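Side-chain contacts in ribonuclease (Chelonia mydas, PDB 2ZPO), which probably cleaves single- and double-stranded RNA on the 3' side of pyrimidine nucleotides, as a secreted endonuclease: residues Thr2-Phe7 and Ala49-Ile54; His11-Arg16 and Gln31-Thr36; Thr43-His48 and Val113-Ala118. All blocks are in the same frame, centred on the assembly; numbering follows the deposited sequence. Where two conformers were deposited one is given.

Contact 1. Residues Thr2-Phe7 and Ala49-Ile54; sequences TRYEKF and ASAASI. With SO4 (sulfate ion), chain E.
Tyr4 and Phe7, one turn apart on the N-terminal helix of this ribonuclease A fold, extend their rings to Ala51 and Ile54, also a turn apart on the short helix 51-55. Both rings leave their helix the same way, CG anti to the backbone N (chi1 177° for Tyr4), and this carries them toward a helix whose backbone stays distant: even the closest CA pair, Phe7 and Ala51, lies 9.4 Å apart. Tyr4 makes its contact with the far end of the side chain, its OH meeting the Ala51 methyl CB at 3.3 Å. Phe7 goes deeper. The CE1-CZ part of its ring lies obliquely against the CG2 branch of Ile54, with CE1 3.7 Å from that methyl, and Val12 touches both residues.

The first turn of helix 3-11 is fixed by a capping box, in which Thr2 OG1 accepts from Glu5 N at 2.9 Å and Glu5 OE1 accepts from Thr2 N at 3.1 Å. At this helix start a sulfate oxygen, O4, takes the Arg3 N-H. Helix 51-55 is capped as well: Ser50 OG, at the N-cap, receives Ser53 N at 3.0 Å.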
loop_
_atom_site.group_PDB
_atom_site.type_symbol
_atom_site.label_atom_id
_atom_site.label_comp_id
_atom_site.label_asym_id
_atom_site.label_seq_id
_atom_site.Cartn_x
_atom_site.Cartn_y
_atom_site.Cartn_z
ATOM N N THR A 2 10.067 11.028 6.799
ATOM C CA THR A 2 10.578 11.078 5.444
ATOM C C THR A 2 9.505 10.496 4.531
ATOM O O THR A 2 8.605 9.769 5.013
ATOM C CB THR A 2 11.874 10.284 5.269
ATOM O OG1 THR A 2 11.593 8.880 5.424
ATOM C CG2 THR A 2 12.914 10.682 6.333
ATOM N N ARG A 3 9.611 10.795 3.248
ATOM C CA ARG A 3 8.639 10.274 2.287
ATOM C C ARG A 3 8.755 8.750 2.274
ATOM O O ARG A 3 7.753 8.041 2.160
ATOM C CB ARG A 3 8.865 10.852 0.900
ATOM C CG ARG A 3 8.466 12.350 0.772
ATOM C CD ARG A 3 8.649 12.836 -0.641
ATOM N NE ARG A 3 10.057 12.827 -1.020
ATOM C CZ ARG A 3 10.492 12.791 -2.273
ATOM N NH1 ARG A 3 9.639 12.742 -3.292
ATOM N NH2 ARG A 3 11.786 12.789 -2.502
ATOM N N TYR A 4 9.975 8.258 2.429
ATOM C CA TYR A 4 10.193 6.809 2.481
ATOM C C TYR A 4 9.481 6.194 3.667
ATOM O O TYR A 4 8.764 5.191 3.506
ATOM C CB TYR A 4 11.696 6.500 2.508
ATOM C CG TYR A 4 12.003 5.028 2.642
ATOM C CD1 TYR A 4 11.784 4.156 1.572
ATOM C CD2 TYR A 4 12.446 4.504 3.835
ATOM C CE1 TYR A 4 12.053 2.783 1.706
ATOM C CE2 TYR A 4 12.728 3.158 3.976
ATOM C CZ TYR A 4 12.523 2.303 2.911
ATOM O OH TYR A 4 12.806 0.944 3.081
ATOM N N GLU A 5 9.635 6.792 4.855
ATOM C CA GLU A 5 8.951 6.319 6.052
ATOM C C GLU A 5 7.431 6.336 5.862
ATOM O O GLU A 5 6.739 5.448 6.333
ATOM C CB GLU A 5 9.333 7.147 7.285
ATOM C CG GLU A 5 10.729 6.806 7.788
ATOM C CD GLU A 5 11.185 7.711 8.907
ATOM O OE1 GLU A 5 10.750 8.890 8.931
ATOM O OE2 GLU A 5 12.013 7.240 9.727
ATOM N N LYS A 6 6.928 7.365 5.178
ATOM C CA LYS A 6 5.479 7.460 4.933
ATOM C C LYS A 6 5.020 6.338 4.007
ATOM O O LYS A 6 3.944 5.780 4.192
ATOM C CB LYS A 6 5.115 8.814 4.335
ATOM C CG LYS A 6 3.621 8.941 3.966
ATOM C CD LYS A 6 3.272 10.376 3.674
ATOM C CE LYS A 6 1.782 10.503 3.330
ATOM N NZ LYS A 6 1.346 11.940 3.400
ATOM N N PHE A 7 5.862 5.998 3.042
ATOM C CA PHE A 7 5.544 4.889 2.139
ATOM C C PHE A 7 5.467 3.562 2.911
ATOM O O PHE A 7 4.525 2.793 2.711
ATOM C CB PHE A 7 6.547 4.782 0.989
ATOM C CG PHE A 7 6.261 3.628 0.053
ATOM C CD1 PHE A 7 6.789 2.362 0.310
ATOM C CD2 PHE A 7 5.433 3.804 -1.070
ATOM C CE1 PHE A 7 6.514 1.284 -0.548
ATOM C CE2 PHE A 7 5.170 2.750 -1.955
ATOM C CZ PHE A 7 5.695 1.472 -1.680
ATOM N N ALA A 49 5.357 -7.689 1.491
ATOM C CA ALA A 49 6.746 -8.031 1.160
ATOM C C ALA A 49 7.589 -7.045 1.962
ATOM O O ALA A 49 7.099 -6.010 2.409
ATOM C CB ALA A 49 7.002 -7.835 -0.319
ATOM N N SER A 50 8.860 -7.363 2.127
ATOM C CA SER A 50 9.722 -6.480 2.907
ATOM C C SER A 50 10.008 -5.147 2.215
ATOM O O SER A 50 9.883 -4.989 0.992
ATOM C CB SER A 50 11.047 -7.187 3.212
ATOM O OG SER A 50 11.841 -7.317 2.063
ATOM N N ALA A 51 10.431 -4.176 3.026
ATOM C CA ALA A 51 10.843 -2.902 2.472
ATOM C C ALA A 51 11.922 -3.078 1.411
ATOM O O ALA A 51 11.881 -2.423 0.372
ATOM C CB ALA A 51 11.320 -1.962 3.611
ATOM N N ALA A 52 12.887 -3.980 1.664
ATOM C CA ALA A 52 13.953 -4.290 0.712
ATOM C C ALA A 52 13.401 -4.868 -0.590
ATOM O O ALA A 52 13.787 -4.459 -1.668
ATOM C CB ALA A 52 14.981 -5.235 1.337
ATOM N N SER A 53 12.446 -5.789 -0.478
ATOM C CA SER A 53 11.819 -6.346 -1.683
ATOM C C SER A 53 11.125 -5.307 -2.540
ATOM O O SER A 53 11.163 -5.371 -3.785
ATOM C CB SER A 53 10.802 -7.426 -1.296
ATOM O OG SER A 53 11.526 -8.559 -0.824
ATOM N N ILE A 54 10.481 -4.357 -1.883
ATOM C CA ILE A 54 9.776 -3.284 -2.597
ATOM C C ILE A 54 10.746 -2.247 -3.133
ATOM O O ILE A 54 10.612 -1.817 -4.268
ATOM C CB ILE A 54 8.647 -2.682 -1.745
ATOM C CG1 ILE A 54 7.629 -3.795 -1.394
ATOM C CG2 ILE A 54 7.927 -1.517 -2.494
ATOM C CD1 ILE A 54 6.724 -3.472 -0.229
HETATM S S SO4 E . 12.188 13.557 2.191
HETATM O O1 SO4 E . 11.478 13.789 3.448
HETATM O O2 SO4 E . 11.624 14.391 1.146
HETATM O O3 SO4 E . 13.625 13.755 2.373
HETATM O O4 SO4 E . 11.917 12.169 1.785
#

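Contact 2. Residues His11-Arg16 and Gln31-Thr36; sequences HVDYPR and QRRGMT. With SO4 (sulfate ion), chain B.
Val12 and Arg33 are each the first residue to abandon helical backbone angles after a helix, the second where a Schellman motif with Gly34 at C-prime (phi 86°) ends helix 22-32. The long side chain of Arg33 bridges these two helix exits. Turned at its second torsion (chi2 -59°), it presents its guanidinium end-on to the carbonyl of Val12, so that both terminal nitrogens hold one oxygen: Arg33 NH1 lies 2.8 Å from Val12 O and Arg33 NH2 3.0 Å from it. The oxygen sits in the guanidinium plane. NH2 approaches along a lone pair in the carbonyl plane, whereas NH1 comes in from above that plane.

Arg33 NH2 also forms a long salt bridge, 3.5 Å, to Asp13 OD1, with the carboxylate turned nearly perpendicular to the guanidinium. The stronger partner of Asp13 is Tyr25, whose OH hydrogen-bonds OD2; Thr17 OG1 hydrogen-bonds OD1. An alanine here removes the whole guanidinium, which would probably leave Val12 O short of these two donors and Asp13 without this positive neighbour.

Just upstream, His11, the probable proton acceptor, bonds a sulfate oxygen from its ring edge, NE2 to O1 at 2.9 Å. Arg33 NH1 further reaches Arg9 O on helix 3-11, and the Arg33 side chain rests on Phe46 of strand 43-47, so the contact ties the ends of helices 3-11 and 22-32 together beside that strand.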
loop_
_atom_site.group_PDB
_atom_site.type_symbol
_atom_site.label_atom_id
_atom_site.label_comp_id
_atom_site.label_asym_id
_atom_site.label_seq_id
_atom_site.Cartn_x
_atom_site.Cartn_y
_atom_site.Cartn_z
ATOM N N HIS A 11 1.989 1.593 3.222
ATOM C CA HIS A 11 1.911 0.532 2.186
ATOM C C HIS A 11 2.648 -0.785 2.434
ATOM O O HIS A 11 2.550 -1.702 1.601
ATOM C CB HIS A 11 2.338 1.093 0.825
ATOM C CG HIS A 11 1.498 2.236 0.347
ATOM N ND1 HIS A 11 0.164 2.100 0.008
ATOM C CD2 HIS A 11 1.795 3.545 0.184
ATOM C CE1 HIS A 11 -0.316 3.276 -0.365
ATOM N NE2 HIS A 11 0.659 4.170 -0.276
ATOM N N VAL A 12 3.398 -0.899 3.525
ATOM C CA VAL A 12 4.172 -2.115 3.771
ATOM C C VAL A 12 3.677 -2.808 5.057
ATOM O O VAL A 12 3.716 -2.225 6.156
ATOM C CB VAL A 12 5.708 -1.846 3.802
ATOM C CG1 VAL A 12 6.470 -3.134 4.109
ATOM C CG2 VAL A 12 6.188 -1.221 2.479
ATOM N N ASP A 13 3.207 -4.046 4.914
ATOM C CA ASP A 13 2.785 -4.834 6.070
ATOM C C ASP A 13 3.359 -6.220 5.903
ATOM O O ASP A 13 2.774 -7.065 5.231
ATOM C CB ASP A 13 1.270 -4.883 6.188
ATOM C CG ASP A 13 0.806 -5.724 7.369
ATOM O OD1 ASP A 13 1.479 -5.663 8.423
ATOM O OD2 ASP A 13 -0.221 -6.422 7.231
ATOM N N TYR A 14 4.529 -6.427 6.501
ATOM C CA TYR A 14 5.243 -7.674 6.314
ATOM C C TYR A 14 6.002 -8.102 7.583
ATOM O O TYR A 14 6.794 -7.317 8.089
ATOM C CB TYR A 14 6.227 -7.538 5.144
ATOM C CG TYR A 14 7.082 -8.769 5.040
ATOM C CD1 TYR A 14 6.590 -9.924 4.423
ATOM C CD2 TYR A 14 8.352 -8.797 5.619
ATOM C CE1 TYR A 14 7.357 -11.081 4.368
ATOM C CE2 TYR A 14 9.124 -9.948 5.573
ATOM C CZ TYR A 14 8.617 -11.073 4.936
ATOM O OH TYR A 14 9.386 -12.200 4.872
ATOM N N PRO A 15 5.773 -9.355 8.061
ATOM C CA PRO A 15 4.759 -10.305 7.559
ATOM C C PRO A 15 3.354 -9.727 7.727
ATOM O O PRO A 15 3.180 -8.797 8.535
ATOM C CB PRO A 15 4.932 -11.548 8.463
ATOM C CG PRO A 15 6.307 -11.379 9.092
ATOM C CD PRO A 15 6.561 -9.917 9.179
ATOM N N ARG A 16 2.401 -10.254 6.948
ATOM C CA ARG A 16 1.024 -9.780 6.999
ATOM C C ARG A 16 0.496 -9.854 8.426
ATOM O O ARG A 16 0.726 -10.848 9.141
ATOM C CB ARG A 16 0.153 -10.596 6.049
ATOM C CG ARG A 16 -1.205 -9.966 5.805
ATOM C CD ARG A 16 -2.005 -10.746 4.795
ATOM N NE ARG A 16 -3.156 -9.976 4.340
ATOM C CZ ARG A 16 -4.360 -10.015 4.898
ATOM N NH1 ARG A 16 -4.602 -10.812 5.942
ATOM N NH2 ARG A 16 -5.334 -9.278 4.402
ATOM N N GLN A 31 -6.546 2.314 10.561
ATOM C CA GLN A 31 -6.429 3.125 11.780
ATOM C C GLN A 31 -5.021 3.078 12.373
ATOM O O GLN A 31 -4.425 4.122 12.638
ATOM C CB GLN A 31 -7.428 2.656 12.834
ATOM C CG GLN A 31 -7.352 3.488 14.108
ATOM C CD GLN A 31 -8.452 3.183 15.095
ATOM O OE1 GLN A 31 -9.512 2.675 14.731
ATOM N NE2 GLN A 31 -8.214 3.513 16.362
ATOM N N ARG A 32 -4.501 1.861 12.566
ATOM C CA ARG A 32 -3.171 1.658 13.171
ATOM C C ARG A 32 -2.082 2.446 12.438
ATOM O O ARG A 32 -1.162 3.025 13.063
ATOM C CB ARG A 32 -2.815 0.156 13.206
ATOM C CG ARG A 32 -3.589 -0.671 14.236
ATOM C CD ARG A 32 -3.282 -2.177 14.120
ATOM N NE ARG A 32 -4.070 -2.973 15.071
ATOM C CZ ARG A 32 -4.270 -4.286 14.968
ATOM N NH1 ARG A 32 -3.749 -4.964 13.944
ATOM N NH2 ARG A 32 -5.002 -4.929 15.875
ATOM N N ARG A 33 -2.209 2.504 11.109
ATOM C CA ARG A 33 -1.208 3.137 10.262
ATOM C C ARG A 33 -1.440 4.630 10.016
ATOM O O ARG A 33 -0.774 5.227 9.180
ATOM C CB ARG A 33 -1.087 2.375 8.932
ATOM C CG ARG A 33 -0.613 0.955 9.070
ATOM C CD ARG A 33 0.774 0.868 9.732
ATOM N NE ARG A 33 1.242 -0.524 9.749
ATOM C CZ ARG A 33 1.971 -1.083 8.776
ATOM N NH1 ARG A 33 2.325 -0.364 7.728
ATOM N NH2 ARG A 33 2.367 -2.345 8.875
ATOM N N GLY A 34 -2.397 5.227 10.722
ATOM C CA GLY A 34 -2.515 6.694 10.703
ATOM C C GLY A 34 -3.344 7.235 9.560
ATOM O O GLY A 34 -3.229 8.397 9.208
ATOM N N MET A 35 -4.178 6.382 8.971
ATOM C CA MET A 35 -4.918 6.737 7.763
ATOM C C MET A 35 -6.430 7.005 7.968
ATOM O O MET A 35 -7.194 7.122 7.003
ATOM C CB MET A 35 -4.646 5.696 6.664
ATOM C CG MET A 35 -3.276 5.875 6.020
ATOM S SD MET A 35 -2.955 4.612 4.744
ATOM C CE MET A 35 -2.693 3.175 5.775
ATOM N N THR A 36 -6.846 7.161 9.229
ATOM C CA THR A 36 -8.254 7.493 9.505
ATOM C C THR A 36 -8.437 8.780 10.321
ATOM O O THR A 36 -9.560 9.107 10.717
ATOM C CB THR A 36 -9.032 6.339 10.157
ATOM O OG1 THR A 36 -8.493 6.052 11.440
ATOM C CG2 THR A 36 -8.961 5.078 9.296
HETATM S S SO4 B . 0.572 7.432 -1.722
HETATM O O1 SO4 B . -0.187 6.972 -0.561
HETATM O O2 SO4 B . -0.217 8.352 -2.539
HETATM O O3 SO4 B . 1.819 8.122 -1.317
HETATM O O4 SO4 B . 0.876 6.292 -2.566
#

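Contact 3. Residues Thr43-His48 and Val113-Ala118; sequences TNTFVH and VHYDRA. With SO4 (sulfate ion), chain B; SO4 (sulfate ion), chain C.
What is probably the pyrimidine-binding side of the cleft, as in other pancreatic ribonucleases, lies where strand 43-47 faces strand 111-118, two strands that do not pair with each other. The Tyr115 ring carries the contact. With CG anti to the backbone N (chi1 -179°), it reaches across to Thr45, whose CB lies over one ring face in a CH-pi contact, 4.0 Å from the centroid. The Thr45 methyl CG2 meets Tyr115 OH at 3.6 Å, and Val47 CG2 approaches Tyr115 CE1 at 3.9 Å, so two residues of one strand receive the ring.

A water joins the polar ends, 2.7 Å from Thr45 OG1 and 2.7 Å from Tyr115 OH, and it donates to O4 of a sulfate that Ala118 N also binds. A second sulfate lies at the other end of the segment, held by Tyr115 N (2.7 Å to O4) and, in one of the two conformers of His114, perhaps by its ND1. Classic beta bulges at Val113-His114, facing Ala106, and at Asp116-Arg117, facing Arg104, disturb the regular pairing with strand 94-108 on either side of Tyr115.

Thr45 is a probable substrate-binding residue and His114 the probable proton donor. A threonine beside an aromatic ring is consistent with the pyrimidine (B1) pocket of pancreatic ribonucleases, in which bovine ribonuclease A has a phenylalanine at this place.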
loop_
_atom_site.group_PDB
_atom_site.type_symbol
_atom_site.label_atom_id
_atom_site.label_comp_id
_atom_site.label_asym_id
_atom_site.label_seq_id
_atom_site.Cartn_x
_atom_site.Cartn_y
_atom_site.Cartn_z
ATOM N N THR A 43 -8.929 4.844 -0.209
ATOM C CA THR A 43 -8.402 3.544 -0.625
ATOM C C THR A 43 -6.940 3.444 -0.275
ATOM O O THR A 43 -6.231 4.445 -0.239
ATOM C CB THR A 43 -8.622 3.301 -2.162
ATOM O OG1 THR A 43 -8.350 1.944 -2.495
ATOM C CG2 THR A 43 -7.718 4.199 -2.986
ATOM N N ASN A 44 -6.479 2.219 -0.031
ATOM C CA ASN A 44 -5.076 1.991 0.263
ATOM C C ASN A 44 -4.741 0.522 0.060
ATOM O O ASN A 44 -5.529 -0.351 0.429
ATOM C CB ASN A 44 -4.746 2.412 1.698
ATOM C CG ASN A 44 -3.263 2.361 1.991
ATOM O OD1 ASN A 44 -2.519 3.229 1.560
ATOM N ND2 ASN A 44 -2.828 1.350 2.745
ATOM N N THR A 45 -3.606 0.270 -0.583
ATOM C CA THR A 45 -3.082 -1.075 -0.722
ATOM C C THR A 45 -1.909 -1.319 0.229
ATOM O O THR A 45 -0.949 -0.521 0.301
ATOM C CB THR A 45 -2.635 -1.344 -2.177
ATOM O OG1 THR A 45 -3.781 -1.245 -3.047
ATOM C CG2 THR A 45 -1.983 -2.729 -2.294
ATOM N N PHE A 46 -1.970 -2.454 0.925
ATOM C CA PHE A 46 -0.867 -2.921 1.751
ATOM C C PHE A 46 -0.163 -4.004 0.980
ATOM O O PHE A 46 -0.804 -4.926 0.453
ATOM C CB PHE A 46 -1.403 -3.474 3.074
ATOM C CG PHE A 46 -2.029 -2.414 3.949
ATOM C CD1 PHE A 46 -1.216 -1.567 4.721
ATOM C CD2 PHE A 46 -3.419 -2.225 3.960
ATOM C CE1 PHE A 46 -1.799 -0.562 5.541
ATOM C CE2 PHE A 46 -4.000 -1.237 4.781
ATOM C CZ PHE A 46 -3.187 -0.406 5.562
ATOM N N VAL A 47 1.158 -3.876 0.871
ATOM C CA VAL A 47 1.949 -4.863 0.140
ATOM C C VAL A 47 2.621 -5.756 1.189
ATOM O O VAL A 47 3.280 -5.248 2.094
ATOM C CB VAL A 47 3.026 -4.174 -0.750
ATOM C CG1 VAL A 47 3.796 -5.218 -1.508
ATOM C CG2 VAL A 47 2.391 -3.146 -1.729
ATOM N N HIS A 48 2.492 -7.084 1.044
ATOM C CA HIS A 48 3.054 -8.038 2.030
ATOM C C HIS A 48 4.382 -8.584 1.535
ATOM O O HIS A 48 4.529 -9.763 1.183
ATOM C CB HIS A 48 2.039 -9.144 2.362
ATOM C CG HIS A 48 0.681 -8.596 2.649
ATOM N ND1 HIS A 48 0.474 -7.605 3.590
ATOM C CD2 HIS A 48 -0.523 -8.825 2.063
ATOM C CE1 HIS A 48 -0.810 -7.279 3.599
ATOM N NE2 HIS A 48 -1.433 -8.004 2.683
ATOM N N VAL A 113 8.332 6.228 -3.077
ATOM C CA VAL A 113 7.663 7.368 -2.422
ATOM C C VAL A 113 6.134 7.333 -2.546
ATOM O O VAL A 113 5.441 7.902 -1.720
ATOM C CB VAL A 113 8.240 8.738 -2.893
ATOM C CG1 VAL A 113 9.700 8.897 -2.421
ATOM C CG2 VAL A 113 8.153 8.871 -4.384
ATOM N N HIS A 114 5.615 6.678 -3.572
ATOM C CA HIS A 114 4.155 6.518 -3.672
ATOM C C HIS A 114 3.787 5.164 -4.269
ATOM O O HIS A 114 4.523 4.581 -5.052
ATOM C CB HIS A 114 3.521 7.589 -4.565
ATOM C CG HIS A 114 3.886 8.994 -4.197
ATOM N ND1 HIS A 114 3.546 9.553 -2.986
ATOM C CD2 HIS A 114 4.563 9.947 -4.882
ATOM C CE1 HIS A 114 4.008 10.792 -2.933
ATOM N NE2 HIS A 114 4.626 11.057 -4.071
ATOM N N TYR A 115 2.603 4.692 -3.909
ATOM C CA TYR A 115 2.046 3.506 -4.549
ATOM C C TYR A 115 1.109 3.995 -5.626
ATOM O O TYR A 115 0.244 4.839 -5.351
ATOM C CB TYR A 115 1.306 2.670 -3.506
ATOM C CG TYR A 115 0.695 1.399 -4.062
ATOM C CD1 TYR A 115 1.421 0.214 -4.078
ATOM C CD2 TYR A 115 -0.596 1.396 -4.618
ATOM C CE1 TYR A 115 0.881 -0.954 -4.615
ATOM C CE2 TYR A 115 -1.147 0.218 -5.131
ATOM C CZ TYR A 115 -0.412 -0.946 -5.125
ATOM O OH TYR A 115 -0.912 -2.123 -5.632
ATOM N N ASP A 116 1.238 3.466 -6.835
ATOM C CA ASP A 116 0.318 3.859 -7.904
ATOM C C ASP A 116 -0.854 2.897 -8.038
ATOM O O ASP A 116 -1.979 3.246 -7.713
ATOM C CB ASP A 116 1.026 4.067 -9.232
ATOM C CG ASP A 116 0.082 4.576 -10.290
ATOM O OD1 ASP A 116 -0.877 5.274 -9.900
ATOM O OD2 ASP A 116 0.305 4.304 -11.472
ATOM N N ARG A 117 -0.593 1.674 -8.505
ATOM C CA ARG A 117 -1.661 0.700 -8.695
ATOM C C ARG A 117 -1.081 -0.696 -8.834
ATOM O O ARG A 117 0.124 -0.842 -9.046
ATOM C CB ARG A 117 -2.489 1.075 -9.934
ATOM C CG ARG A 117 -1.756 1.003 -11.275
ATOM C CD ARG A 117 -2.807 1.218 -12.371
ATOM N NE ARG A 117 -2.291 1.142 -13.721
ATOM C CZ ARG A 117 -2.156 0.017 -14.416
ATOM N NH1 ARG A 117 -2.482 -1.152 -13.870
ATOM N NH2 ARG A 117 -1.687 0.063 -15.656
ATOM N N ALA A 118 -1.952 -1.699 -8.728
ATOM C CA ALA A 118 -1.627 -3.060 -9.137
ATOM C C ALA A 118 -1.697 -3.161 -10.658
ATOM O O ALA A 118 -2.490 -2.441 -11.298
ATOM C CB ALA A 118 -2.589 -4.050 -8.495
HETATM S S SO4 B . 0.572 7.432 -1.722
HETATM O O1 SO4 B . -0.187 6.972 -0.561
HETATM O O2 SO4 B . -0.217 8.352 -2.539
HETATM O O3 SO4 B . 1.819 8.122 -1.317
HETATM O O4 SO4 B . 0.876 6.292 -2.566
HETATM S S SO4 C . -5.817 -0.584 -8.317
HETATM O O1 SO4 C . -6.785 -0.931 -7.265
HETATM O O2 SO4 C . -6.294 -1.052 -9.615
HETATM O O3 SO4 C . -5.625 0.868 -8.430
HETATM O O4 SO4 C . -4.538 -1.201 -7.976
HETATM O O HOH W 1 -3.564 -2.238 -5.589
#

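The three contacts lie about 11 to 12 Å apart between centres, close to the probable active site. Along the chain, contact 2 is nested inside the loop that contact 1 closes; contact 3 opens after contact 2 and alternates with contact 1. Helix 3-11 links all three: Phe7 packs on the backbone of His114 and Tyr115, while His11 probably hydrogen-bonds strand 43-47 through ND1 to Thr45 O and through its own O to Val47 N. Ile54 of contact 1 touches both Val12 of contact 2 and Val47 of contact 3, an apolar junction of the three. The sulfate shared by contacts 2 and 3 lies near His11 and, in one conformer, His114, consistent with a phosphate-binding position.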